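Local coordinates for catabolite control protein A (Lactococcus lactis, PDB 2O20), which probably acts as a DNA-binding global regulator of the LacI family, repressing or activating transcription in carbon catabolite control, at residues Lys110-Phe115 / Asp121-Met126; Gln170-Leu175 / Lys181-Ile186; Ala257-Asp260 / Lys264-Glu267; Gly298-Arg303 / Leu319-Glu324; Thr306-Met309 / Asp313-Gln316. The protein carries 1 engineered substitution. All blocks are in the same frame, centred on the assembly; numbering follows the deposited sequence.

Overall arrangement
All five contacts tie a helix to the chain that follows it, yet their surroundings differ. Contacts 1 and 2, about 37 Å apart between centres, are buried helix-on-strand contacts in the two parallel sheets, each centred on one isoleucine. Contact 4 uses the sheet of contact 1 but is a surface contact at its edge strand, where a valine meets two leucines. Contact 3, partly buried, and contact 5, on the surface, close short connections after helices 248-260 and 294-309, each through one loop valine; the first adds methionine sulfur, the second a lysine stem. Contact 5 is nested in the loop closed by contact 4, and Gln170 of contact 2 probably hydrogen bonds His323 of contact 4.

Contact 1. Residues Lys110-Phe115 / Asp121-Met126; sequences KVLETF and DGIVYM
Ile123 meets Leu112 and Phe115 where helix 105-118 lies against strand 122-125, the closing half of a beta-alpha-beta crossover in the parallel sheet of one subdomain of the periplasmic-binding-protein fold. The crossover starts from strand 95-100 and passes over strand 65-70 before the chain re-enters the sheet. At the entrance Asp121 secures the new strand, its OD2 taking a hydrogen bond from Thr65 N, and the backbone of Gly122 then pairs with Gly67 of the neighbouring strand. Ile123 carries the contact with the helix. CG1 of Ile123 stands anti to the carbonyl carbon (chi1 -67°), which sends the long branch to both helix residues: CG1 comes within 4.0 Å of Phe115 CD2, approaching the ring obliquely, while CD1 lies 4.0 Å from Leu112 CD2, the two side chains crossing at about a right angle. The Phe115 ring is backed on one face by Val111 CG1, set 3.8 Å above the ring plane toward the rim, so the aromatic group has an apolar neighbour in its own helix as well as in the strand. Leu138 of helix 132-141 also packs on Ile123, and with it on Leu112. Val124 points its side chain away from the helix, whereas Tyr125 returns to the crossover helix nearer its start, where its OH is hydrogen-bonded to Glu108 OE2.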
# COMPACT_ATOMS: atom_id res chain seq x y z
N LYS D 110 17.06 -9.69 -15.08
CA LYS D 110 16.72 -11.06 -14.75
C LYS D 110 15.22 -11.32 -14.97
O LYS D 110 14.84 -12.34 -15.54
CB LYS D 110 17.12 -11.39 -13.31
CG LYS D 110 18.62 -11.45 -13.12
CD LYS D 110 19.04 -11.64 -11.67
CE LYS D 110 18.66 -13.02 -11.14
NZ LYS D 110 19.29 -13.28 -9.82
N VAL D 111 14.38 -10.38 -14.54
CA VAL D 111 12.91 -10.51 -14.71
C VAL D 111 12.54 -10.68 -16.20
O VAL D 111 11.81 -11.61 -16.56
CB VAL D 111 12.16 -9.31 -14.07
CG1 VAL D 111 10.69 -9.29 -14.50
CG2 VAL D 111 12.26 -9.39 -12.54
N LEU D 112 13.07 -9.81 -17.06
CA LEU D 112 12.87 -9.94 -18.52
C LEU D 112 13.36 -11.27 -19.12
O LEU D 112 12.73 -11.80 -20.04
CB LEU D 112 13.54 -8.80 -19.26
CG LEU D 112 12.98 -7.40 -19.05
CD1 LEU D 112 13.74 -6.43 -19.96
CD2 LEU D 112 11.51 -7.33 -19.35
N GLU D 113 14.47 -11.80 -18.62
CA GLU D 113 14.92 -13.11 -19.06
C GLU D 113 13.87 -14.16 -18.75
O GLU D 113 13.56 -15.00 -19.60
CB GLU D 113 16.24 -13.51 -18.37
CG GLU D 113 17.43 -12.72 -18.87
CD GLU D 113 18.76 -13.14 -18.23
OE1 GLU D 113 18.76 -13.82 -17.17
OE2 GLU D 113 19.81 -12.78 -18.80
N THR D 114 13.34 -14.10 -17.54
CA THR D 114 12.32 -15.05 -17.13
C THR D 114 11.06 -14.88 -17.97
O THR D 114 10.47 -15.88 -18.38
CB THR D 114 12.02 -14.93 -15.63
OG1 THR D 114 13.22 -15.17 -14.89
CG2 THR D 114 10.98 -15.96 -15.21
N PHE D 115 10.66 -13.63 -18.24
CA PHE D 115 9.50 -13.34 -19.11
C PHE D 115 9.71 -13.83 -20.56
O PHE D 115 8.84 -14.48 -21.13
CB PHE D 115 9.21 -11.81 -19.15
CG PHE D 115 8.48 -11.26 -17.94
CD1 PHE D 115 8.19 -12.03 -16.82
CD2 PHE D 115 8.14 -9.92 -17.92
CE1 PHE D 115 7.53 -11.48 -15.71
CE2 PHE D 115 7.49 -9.36 -16.82
CZ PHE D 115 7.18 -10.15 -15.72
N ASP D 121 3.42 -12.88 -23.91
CA ASP D 121 2.89 -12.31 -25.13
C ASP D 121 2.99 -10.78 -25.16
O ASP D 121 2.95 -10.16 -26.22
CB ASP D 121 1.44 -12.78 -25.31
CG ASP D 121 1.32 -14.28 -25.43
OD1 ASP D 121 1.64 -14.78 -26.50
OD2 ASP D 121 1.00 -14.99 -24.43
N GLY D 122 3.13 -10.18 -23.98
CA GLY D 122 3.20 -8.74 -23.83
C GLY D 122 3.66 -8.36 -22.43
O GLY D 122 3.50 -9.13 -21.49
N ILE D 123 4.26 -7.17 -22.32
CA ILE D 123 4.86 -6.66 -21.07
C ILE D 123 4.32 -5.26 -20.74
O ILE D 123 4.29 -4.39 -21.60
CB ILE D 123 6.44 -6.63 -21.17
CG1 ILE D 123 6.98 -8.06 -21.25
CG2 ILE D 123 7.08 -5.95 -19.99
CD1 ILE D 123 8.40 -8.19 -21.75
N VAL D 124 3.91 -5.06 -19.50
CA VAL D 124 3.69 -3.73 -18.94
C VAL D 124 4.84 -3.41 -18.00
O VAL D 124 5.12 -4.18 -17.08
CB VAL D 124 2.38 -3.65 -18.14
CG1 VAL D 124 2.17 -2.25 -17.55
CG2 VAL D 124 1.17 -4.09 -19.00
N TYR D 125 5.52 -2.29 -18.25
CA TYR D 125 6.65 -1.85 -17.43
C TYR D 125 6.32 -0.61 -16.62
O TYR D 125 5.83 0.38 -17.15
CB TYR D 125 7.85 -1.52 -18.31
CG TYR D 125 9.03 -0.98 -17.53
CD1 TYR D 125 9.99 -1.83 -17.00
CD2 TYR D 125 9.17 0.39 -17.30
CE1 TYR D 125 11.06 -1.34 -16.27
CE2 TYR D 125 10.25 0.90 -16.55
CZ TYR D 125 11.17 0.04 -16.04
OH TYR D 125 12.25 0.56 -15.32
N MET D 126 6.67 -0.67 -15.34
CA MET D 126 6.57 0.43 -14.40
C MET D 126 7.91 0.49 -13.68
O MET D 126 8.52 -0.53 -13.42
CB MET D 126 5.45 0.17 -13.38
CG MET D 126 4.03 0.43 -13.83
SD MET D 126 2.86 -0.26 -12.61
CE MET D 126 2.65 -1.88 -13.28

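Contact 2. Residues Gln170-Leu175 / Lys181-Ile186; sequences QSTKKL and KKIAYI
A buried apolar contact joins Thr172 and Leu175 of helix 164-177 to Ile183 of strand 183-186, an alpha-beta unit of the second subdomain in the periplasmic-binding-protein fold. The strand is an inner one of its parallel sheet, between 218-219 and 242-245, and the helix packs on the same sheet through Leu175, which also touches Val244 and Ile272. Ile183 divides its two branches between the helix residues. Ile183 CG2, held anti to the backbone N, reaches Leu175 CD1 at 3.8 Å, and the two side chains meet at a slant. The longer branch runs toward the preceding turn of the helix, where Ile183 CD1 lies 4.2 Å from Thr172 O and 4.3 Å from Thr172 CG2. Thr172 thus offers its methyl group to the strand while its hydroxyl is occupied within the helix: OG1 is hydrogen-bonded to Ala168 O, which satisfies a polar atom in a buried place. The packing has a further layer in helix 193-208. Tyr202 touches Thr172, stacks edge-to-face with Tyr185, and its OH is hydrogen-bonded to Ile183 O.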
# COMPACT_ATOMS: atom_id res chain seq x y z
N GLN D 170 1.28 24.00 -12.56
CA GLN D 170 0.10 24.34 -11.74
C GLN D 170 0.41 24.24 -10.22
O GLN D 170 -0.02 25.06 -9.44
CB GLN D 170 -1.09 23.43 -12.06
CG GLN D 170 -1.73 23.68 -13.43
CD GLN D 170 -2.60 22.52 -13.87
OE1 GLN D 170 -2.59 21.46 -13.26
NE2 GLN D 170 -3.34 22.73 -14.96
N SER D 171 1.18 23.22 -9.83
CA SER D 171 1.58 23.04 -8.44
C SER D 171 2.44 24.21 -7.93
O SER D 171 2.21 24.78 -6.83
CB SER D 171 2.36 21.71 -8.27
OG SER D 171 1.54 20.61 -8.56
N THR D 172 3.46 24.56 -8.71
CA THR D 172 4.36 25.66 -8.36
C THR D 172 3.59 26.99 -8.30
O THR D 172 3.73 27.74 -7.34
CB THR D 172 5.54 25.74 -9.34
OG1 THR D 172 6.19 24.45 -9.41
CG2 THR D 172 6.55 26.85 -8.95
N LYS D 173 2.73 27.26 -9.29
CA LYS D 173 1.91 28.47 -9.31
C LYS D 173 0.97 28.60 -8.11
O LYS D 173 0.76 29.68 -7.59
CB LYS D 173 1.09 28.54 -10.62
CG LYS D 173 0.50 29.87 -10.94
CD LYS D 173 -0.21 29.84 -12.32
CE LYS D 173 -0.63 31.21 -12.77
NZ LYS D 173 -1.12 31.15 -14.17
N LYS D 174 0.41 27.48 -7.65
CA LYS D 174 -0.42 27.48 -6.47
C LYS D 174 0.34 27.97 -5.23
O LYS D 174 -0.19 28.71 -4.41
CB LYS D 174 -0.96 26.06 -6.24
CG LYS D 174 -1.89 25.94 -5.07
CD LYS D 174 -2.66 24.62 -5.10
CE LYS D 174 -3.37 24.40 -3.81
NZ LYS D 174 -4.52 25.32 -3.65
N LEU D 175 1.60 27.56 -5.09
CA LEU D 175 2.42 27.98 -3.95
C LEU D 175 2.86 29.46 -4.13
O LEU D 175 2.99 30.21 -3.16
CB LEU D 175 3.64 27.07 -3.80
CG LEU D 175 3.31 25.61 -3.46
CD1 LEU D 175 4.52 24.71 -3.56
CD2 LEU D 175 2.69 25.51 -2.08
N LYS D 181 8.01 32.43 -1.91
CA LYS D 181 9.08 32.90 -2.79
C LYS D 181 10.24 31.91 -2.89
O LYS D 181 10.95 31.92 -3.89
CB LYS D 181 9.64 34.23 -2.28
CG LYS D 181 8.61 35.37 -2.19
CD LYS D 181 7.98 35.63 -3.55
CE LYS D 181 7.15 36.91 -3.57
NZ LYS D 181 7.98 38.14 -3.74
N LYS D 182 10.44 31.10 -1.85
CA LYS D 182 11.44 30.03 -1.85
C LYS D 182 10.72 28.68 -1.86
O LYS D 182 10.21 28.24 -0.83
CB LYS D 182 12.38 30.17 -0.66
CG LYS D 182 13.30 31.39 -0.76
CD LYS D 182 14.42 31.29 0.23
CE LYS D 182 15.59 32.18 -0.06
NZ LYS D 182 16.57 32.06 1.08
N ILE D 183 10.63 28.10 -3.06
CA ILE D 183 9.84 26.88 -3.31
C ILE D 183 10.82 25.78 -3.75
O ILE D 183 11.49 25.89 -4.77
CB ILE D 183 8.77 27.11 -4.42
CG1 ILE D 183 7.85 28.30 -4.06
CG2 ILE D 183 8.00 25.86 -4.66
CD1 ILE D 183 7.12 28.93 -5.25
N ALA D 184 10.86 24.71 -2.98
CA ALA D 184 11.64 23.53 -3.33
C ALA D 184 10.86 22.61 -4.29
O ALA D 184 9.64 22.54 -4.23
CB ALA D 184 12.01 22.79 -2.14
N TYR D 185 11.60 21.93 -5.16
CA TYR D 185 11.09 20.80 -5.92
C TYR D 185 11.88 19.54 -5.54
O TYR D 185 13.12 19.47 -5.65
CB TYR D 185 11.17 21.02 -7.45
CG TYR D 185 10.06 20.25 -8.15
CD1 TYR D 185 8.95 20.91 -8.65
CD2 TYR D 185 10.08 18.86 -8.21
CE1 TYR D 185 7.92 20.21 -9.23
CE2 TYR D 185 9.04 18.14 -8.80
CZ TYR D 185 7.96 18.83 -9.29
OH TYR D 185 6.91 18.18 -9.88
N ILE D 186 11.16 18.52 -5.07
CA ILE D 186 11.78 17.26 -4.66
C ILE D 186 11.38 16.17 -5.71
O ILE D 186 10.18 15.94 -5.95
CB ILE D 186 11.37 16.84 -3.22
CG1 ILE D 186 11.85 17.88 -2.19
CG2 ILE D 186 11.98 15.50 -2.86
CD1 ILE D 186 11.11 17.86 -0.90

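Contact 3. Residues Ala257-Asp260 / Lys264-Glu267; sequences AMMD and KVPE
Val265 sits against Met258 and Met259, and nearly all the surface buried here belongs to these three residues. The valine contributes most, pointing from the loop toward the last turn of helix 248-260. With CG1 anti to the backbone N (chi1 172°), the other methyl, CG2, is left to face the helix. Val265 CG2 lies 4.1 Å from both Met258 CB and Met259 SD, so one methyl group touches the root of one methionine and the sulfur of the next. Val265 CB is slightly nearer, 4.0 Å from Met259 SD.

The methionines reach the loop differently. Met258 touches it with its root alone; a bend at chi2 (-59°) carries its thioether onward, and the side chain also packs on Ala232 and Leu236 of helix 225-237. In Met259 the bend at chi2 brings SD alongside the valine, the two side chains lying obliquely to each other, and a second bend at chi3 turns only the terminal CE. This residue looks onto the dimer interface as well: Tyr284 of the second subunit packs on it, and Asp260 OD2 makes a salt bridge with Arg329 NH2 of that subunit. A cis peptide bond joins Val265 to Pro266. The whole is an apolar contact in the helix-to-strand connection of a beta-alpha-beta crossover, running from strand 242-245 through helix 248-260 to the neighbouring parallel strand 270-272.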
# COMPACT_ATOMS: atom_id res chain seq x y z
N ALA D 257 7.92 14.73 9.10
CA ALA D 257 9.07 15.39 9.74
C ALA D 257 8.80 16.85 10.14
O ALA D 257 9.18 17.26 11.24
CB ALA D 257 10.29 15.25 8.86
N MET D 258 8.13 17.62 9.27
CA MET D 258 7.70 18.97 9.61
C MET D 258 6.84 18.97 10.86
O MET D 258 7.09 19.72 11.80
CB MET D 258 6.97 19.64 8.44
CG MET D 258 7.85 19.89 7.21
SD MET D 258 9.26 20.95 7.62
CE MET D 258 10.04 21.03 6.01
N MET D 259 5.85 18.07 10.91
CA MET D 259 5.00 17.94 12.10
C MET D 259 5.77 17.49 13.38
O MET D 259 5.52 18.01 14.47
CB MET D 259 3.80 17.03 11.84
CG MET D 259 2.89 17.42 10.69
SD MET D 259 2.17 19.11 10.89
CE MET D 259 1.20 18.91 12.34
N ASP D 260 6.72 16.56 13.22
CA ASP D 260 7.56 16.06 14.33
C ASP D 260 8.40 17.20 14.98
O ASP D 260 8.58 17.22 16.21
CB ASP D 260 8.45 14.94 13.76
CG ASP D 260 9.23 14.16 14.83
OD1 ASP D 260 10.45 13.95 14.63
OD2 ASP D 260 8.65 13.83 15.86
N LYS D 264 4.75 24.88 11.65
CA LYS D 264 3.33 25.07 11.43
C LYS D 264 2.95 24.83 9.99
O LYS D 264 3.44 25.51 9.08
CB LYS D 264 2.90 26.47 11.86
CG LYS D 264 3.09 26.76 13.31
CD LYS D 264 2.78 28.22 13.57
CE LYS D 264 2.49 28.53 15.02
NZ LYS D 264 1.68 29.80 15.14
N VAL D 265 2.06 23.87 9.77
CA VAL D 265 1.60 23.55 8.42
C VAL D 265 0.08 23.82 8.38
O VAL D 265 -0.66 23.27 9.19
CB VAL D 265 1.92 22.02 8.09
CG1 VAL D 265 1.30 21.56 6.77
CG2 VAL D 265 3.42 21.74 8.07
N PRO D 266 -0.40 24.62 7.41
CA PRO D 266 0.29 25.26 6.29
C PRO D 266 0.79 26.69 6.52
O PRO D 266 1.25 27.33 5.57
CB PRO D 266 -0.79 25.28 5.21
CG PRO D 266 -2.02 25.53 5.97
CD PRO D 266 -1.86 24.77 7.28
N GLU D 267 0.72 27.18 7.76
CA GLU D 267 1.03 28.59 8.03
C GLU D 267 2.45 29.00 7.66
O GLU D 267 2.65 30.07 7.05
CB GLU D 267 0.76 28.92 9.50
CG GLU D 267 -0.75 28.90 9.88
CD GLU D 267 -1.37 27.51 10.17
OE1 GLU D 267 -0.66 26.44 10.23
OE2 GLU D 267 -2.63 27.49 10.33

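Contact 4. Residues Gly298-Arg303 / Leu319-Glu324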
# COMPACT_ATOMS: atom_id res chain seq x y z
N GLY D 298 -3.35 2.26 -15.77
CA GLY D 298 -3.24 0.80 -15.97
C GLY D 298 -4.25 0.23 -17.00
O GLY D 298 -3.87 -0.55 -17.88
N ALA D 299 -5.52 0.60 -16.86
CA ALA D 299 -6.56 0.12 -17.78
C ALA D 299 -6.28 0.57 -19.21
O ALA D 299 -6.35 -0.24 -20.16
CB ALA D 299 -7.93 0.59 -17.32
N VAL D 300 -5.94 1.84 -19.37
CA VAL D 300 -5.66 2.41 -20.70
C VAL D 300 -4.44 1.72 -21.31
O VAL D 300 -4.45 1.39 -22.50
CB VAL D 300 -5.51 3.97 -20.65
CG1 VAL D 300 -4.93 4.52 -21.93
CG2 VAL D 300 -6.87 4.61 -20.38
N ALA D 301 -3.41 1.48 -20.49
CA ALA D 301 -2.21 0.78 -20.93
C ALA D 301 -2.52 -0.64 -21.37
O ALA D 301 -1.99 -1.12 -22.39
CB ALA D 301 -1.19 0.75 -19.83
N MET D 302 -3.35 -1.34 -20.60
CA MET D 302 -3.63 -2.75 -20.93
C MET D 302 -4.53 -2.85 -22.21
O MET D 302 -4.38 -3.79 -23.02
CB MET D 302 -4.23 -3.47 -19.71
CG MET D 302 -4.33 -4.96 -19.86
SD MET D 302 -2.77 -5.86 -20.12
CE MET D 302 -3.13 -6.67 -21.68
N ARG D 303 -5.40 -1.87 -22.41
CA ARG D 303 -6.21 -1.78 -23.64
C ARG D 303 -5.31 -1.63 -24.87
O ARG D 303 -5.55 -2.27 -25.91
CB ARG D 303 -7.20 -0.61 -23.57
CG ARG D 303 -8.44 -0.93 -22.78
CD ARG D 303 -9.41 0.23 -22.74
NE ARG D 303 -10.39 0.03 -21.67
CZ ARG D 303 -10.66 0.89 -20.70
NH1 ARG D 303 -10.06 2.09 -20.63
NH2 ARG D 303 -11.58 0.56 -19.79
N LEU D 319 0.18 8.17 -24.94
CA LEU D 319 -1.12 8.59 -24.41
C LEU D 319 -0.98 9.40 -23.13
O LEU D 319 -0.18 9.06 -22.29
CB LEU D 319 -1.98 7.37 -24.16
CG LEU D 319 -2.26 6.47 -25.38
CD1 LEU D 319 -3.18 5.35 -24.96
CD2 LEU D 319 -2.85 7.25 -26.54
N VAL D 320 -1.76 10.47 -23.01
CA VAL D 320 -1.66 11.39 -21.88
C VAL D 320 -3.05 11.58 -21.28
O VAL D 320 -3.99 11.96 -21.99
CB VAL D 320 -1.08 12.74 -22.33
CG1 VAL D 320 -0.99 13.74 -21.17
CG2 VAL D 320 0.26 12.53 -22.99
N LEU D 321 -3.20 11.26 -20.00
CA LEU D 321 -4.50 11.33 -19.33
C LEU D 321 -4.58 12.60 -18.50
O LEU D 321 -3.57 13.08 -17.99
CB LEU D 321 -4.74 10.09 -18.45
CG LEU D 321 -4.65 8.70 -19.11
CD1 LEU D 321 -5.11 7.63 -18.12
CD2 LEU D 321 -5.43 8.62 -20.44
N ASP D 322 -5.78 13.15 -18.33
CA ASP D 322 -5.93 14.37 -17.53
C ASP D 322 -5.65 14.15 -16.03
O ASP D 322 -5.75 13.04 -15.54
CB ASP D 322 -7.34 14.92 -17.64
CG ASP D 322 -7.70 15.32 -19.05
OD1 ASP D 322 -6.82 15.79 -19.82
OD2 ASP D 322 -8.89 15.14 -19.36
N HIS D 323 -5.32 15.23 -15.32
CA HIS D 323 -5.14 15.20 -13.85
C HIS D 323 -5.88 16.41 -13.26
O HIS D 323 -6.32 17.29 -13.99
CB HIS D 323 -3.65 15.31 -13.50
CG HIS D 323 -3.05 16.63 -13.85
ND1 HIS D 323 -2.61 16.93 -15.12
CD2 HIS D 323 -2.87 17.76 -13.12
CE1 HIS D 323 -2.13 18.16 -15.15
NE2 HIS D 323 -2.31 18.70 -13.95
N GLU D 324 -5.98 16.46 -11.93
CA GLU D 324 -6.54 17.59 -11.19
C GLU D 324 -5.62 17.86 -9.99
O GLU D 324 -4.71 17.07 -9.74
CB GLU D 324 -7.93 17.24 -10.63
CG GLU D 324 -8.93 16.74 -11.63
CD GLU D 324 -9.65 15.51 -11.12
OE1 GLU D 324 -9.02 14.41 -11.14
OE2 GLU D 324 -10.83 15.63 -10.69
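The edge of a parallel sheet and the chain leaving it receive helix 294-309 here, in the region where proteins of the LacI family cross between their two subdomains. Val300 is the helix residue at the centre, partnered by Leu319 on edge strand 318-320 and by Leu321 just beyond. Each valine methyl has its own leucine. Val300 CG1, anti to the backbone N (chi1 168°), comes to 3.6 Å from Leu319 CD1, with the two side chains oblique to each other. Val300 CG2 takes the other partner more loosely, 4.2 Å from Leu321 CD1, and there the two side chains run antiparallel alongside each other. Val160 of the adjacent strand 159-161 packs against both Val300 and Leu321; Leu321 leans further on Asp296 and Leu297, earlier in the same helix. On the way to the second subdomain, His323 NE2 probably hydrogen bonds Gln170 OE1 of helix 164-177. Across the contact itself there is no hydrogen bond and no charge pair. Its chemistry is that of three branched aliphatic side chains, each partly exposed, so this contact rests on the fit and burial of methyl groups rather than on directional bonds.

Contact 5. Residues Thr306-Met309 / Asp313-Gln316; sequences TKLM and DVEQ
Lys307 and Leu308 close on Val314, joining the end of helix 294-309 to the loop that leads on to edge strand 318-320 of the parallel sheet. The helix and the strand belong to one subdomain of the periplasmic-binding-protein fold, and this contact folds the connecting loop back on the helix. Just before the touching residues, Thr306 has its OG1 hydrogen-bonded to Met302 O, an interaction kept within the helix. Lys307 points toward the loop and uses its aliphatic stem: CB is 3.9 Å from Val314 CG2, and CD lies 4.0 Å from that same methyl. The lysine chain crosses the valine at about a right angle; its extended shape beyond CG carries the ammonium group past the apolar patch. There Lys307 NZ stands 4.4 Å from Glu315 OE2, a distance longer than a salt bridge, though the charges are complementary. Leu308 comes in from a neighbouring position on the helix, its CD2 3.8 Å from Val314 CG2. The one valine methyl is therefore shared by both helix residues; it is placed anti to the carbonyl carbon, while CG1 takes the position anti to the backbone N. Met309 turns instead to the start of segment 121-126, Met309 CG packing 3.4 Å from Asp121 O. The contact is thus mainly aliphatic, with a lysine stem serving as hydrocarbon; the nearby carboxylate probably adds a mild electrostatic attraction beside it, without the directionality of a bonded ion pair.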
# COMPACT_ATOMS: atom_id res chain seq x y z
N THR D 306 -3.35 -4.89 -25.49
CA THR D 306 -4.25 -5.88 -26.04
C THR D 306 -4.25 -5.78 -27.57
O THR D 306 -4.20 -6.81 -28.27
CB THR D 306 -5.69 -5.73 -25.46
OG1 THR D 306 -5.65 -6.01 -24.06
CG2 THR D 306 -6.67 -6.73 -26.09
N LYS D 307 -4.25 -4.55 -28.08
CA LYS D 307 -4.23 -4.35 -29.54
C LYS D 307 -2.89 -4.77 -30.15
O LYS D 307 -2.88 -5.41 -31.19
CB LYS D 307 -4.54 -2.89 -29.89
CG LYS D 307 -5.88 -2.38 -29.42
CD LYS D 307 -5.93 -0.86 -29.53
CE LYS D 307 -7.23 -0.28 -28.99
NZ LYS D 307 -7.26 1.19 -29.18
N LEU D 308 -1.79 -4.41 -29.49
CA LEU D 308 -0.46 -4.76 -29.96
C LEU D 308 -0.30 -6.27 -30.06
O LEU D 308 0.23 -6.79 -31.05
CB LEU D 308 0.64 -4.14 -29.07
CG LEU D 308 0.61 -2.59 -29.02
CD1 LEU D 308 1.75 -2.05 -28.17
CD2 LEU D 308 0.65 -1.97 -30.43
N MET D 309 -0.79 -6.98 -29.05
CA MET D 309 -0.64 -8.43 -29.00
C MET D 309 -1.49 -9.14 -30.05
O MET D 309 -1.18 -10.25 -30.41
CB MET D 309 -0.99 -8.96 -27.61
CG MET D 309 -0.02 -8.50 -26.52
SD MET D 309 -0.30 -9.32 -24.93
CE MET D 309 -1.93 -8.73 -24.41
N ASP D 313 -2.59 -2.43 -35.59
CA ASP D 313 -1.88 -1.17 -35.73
C ASP D 313 -2.52 -0.13 -34.83
O ASP D 313 -3.74 0.01 -34.81
CB ASP D 313 -1.95 -0.67 -37.18
CG ASP D 313 -1.22 -1.58 -38.13
OD1 ASP D 313 -0.20 -2.18 -37.71
OD2 ASP D 313 -1.66 -1.69 -39.30
N VAL D 314 -1.69 0.57 -34.07
CA VAL D 314 -2.19 1.62 -33.21
C VAL D 314 -1.61 2.95 -33.68
O VAL D 314 -0.40 3.14 -33.72
CB VAL D 314 -1.87 1.37 -31.75
CG1 VAL D 314 -2.41 2.51 -30.90
CG2 VAL D 314 -2.48 0.04 -31.32
N GLU D 315 -2.52 3.82 -34.08
CA GLU D 315 -2.28 5.23 -34.34
C GLU D 315 -1.44 5.95 -33.27
O GLU D 315 -0.26 6.26 -33.48
CB GLU D 315 -3.63 5.96 -34.54
CG GLU D 315 -4.96 5.18 -34.17
CD GLU D 315 -5.07 4.71 -32.70
OE1 GLU D 315 -4.38 5.28 -31.82
OE2 GLU D 315 -5.85 3.77 -32.42
N GLN D 316 -2.06 6.19 -32.12
CA GLN D 316 -1.49 7.03 -31.09
C GLN D 316 -0.95 6.17 -29.97
O GLN D 316 -1.72 5.54 -29.26
CB GLN D 316 -2.56 7.98 -30.56
CG GLN D 316 -3.11 8.93 -31.60
CD GLN D 316 -2.03 9.77 -32.27
OE1 GLN D 316 -1.92 9.78 -33.51
NE2 GLN D 316 -1.23 10.48 -31.47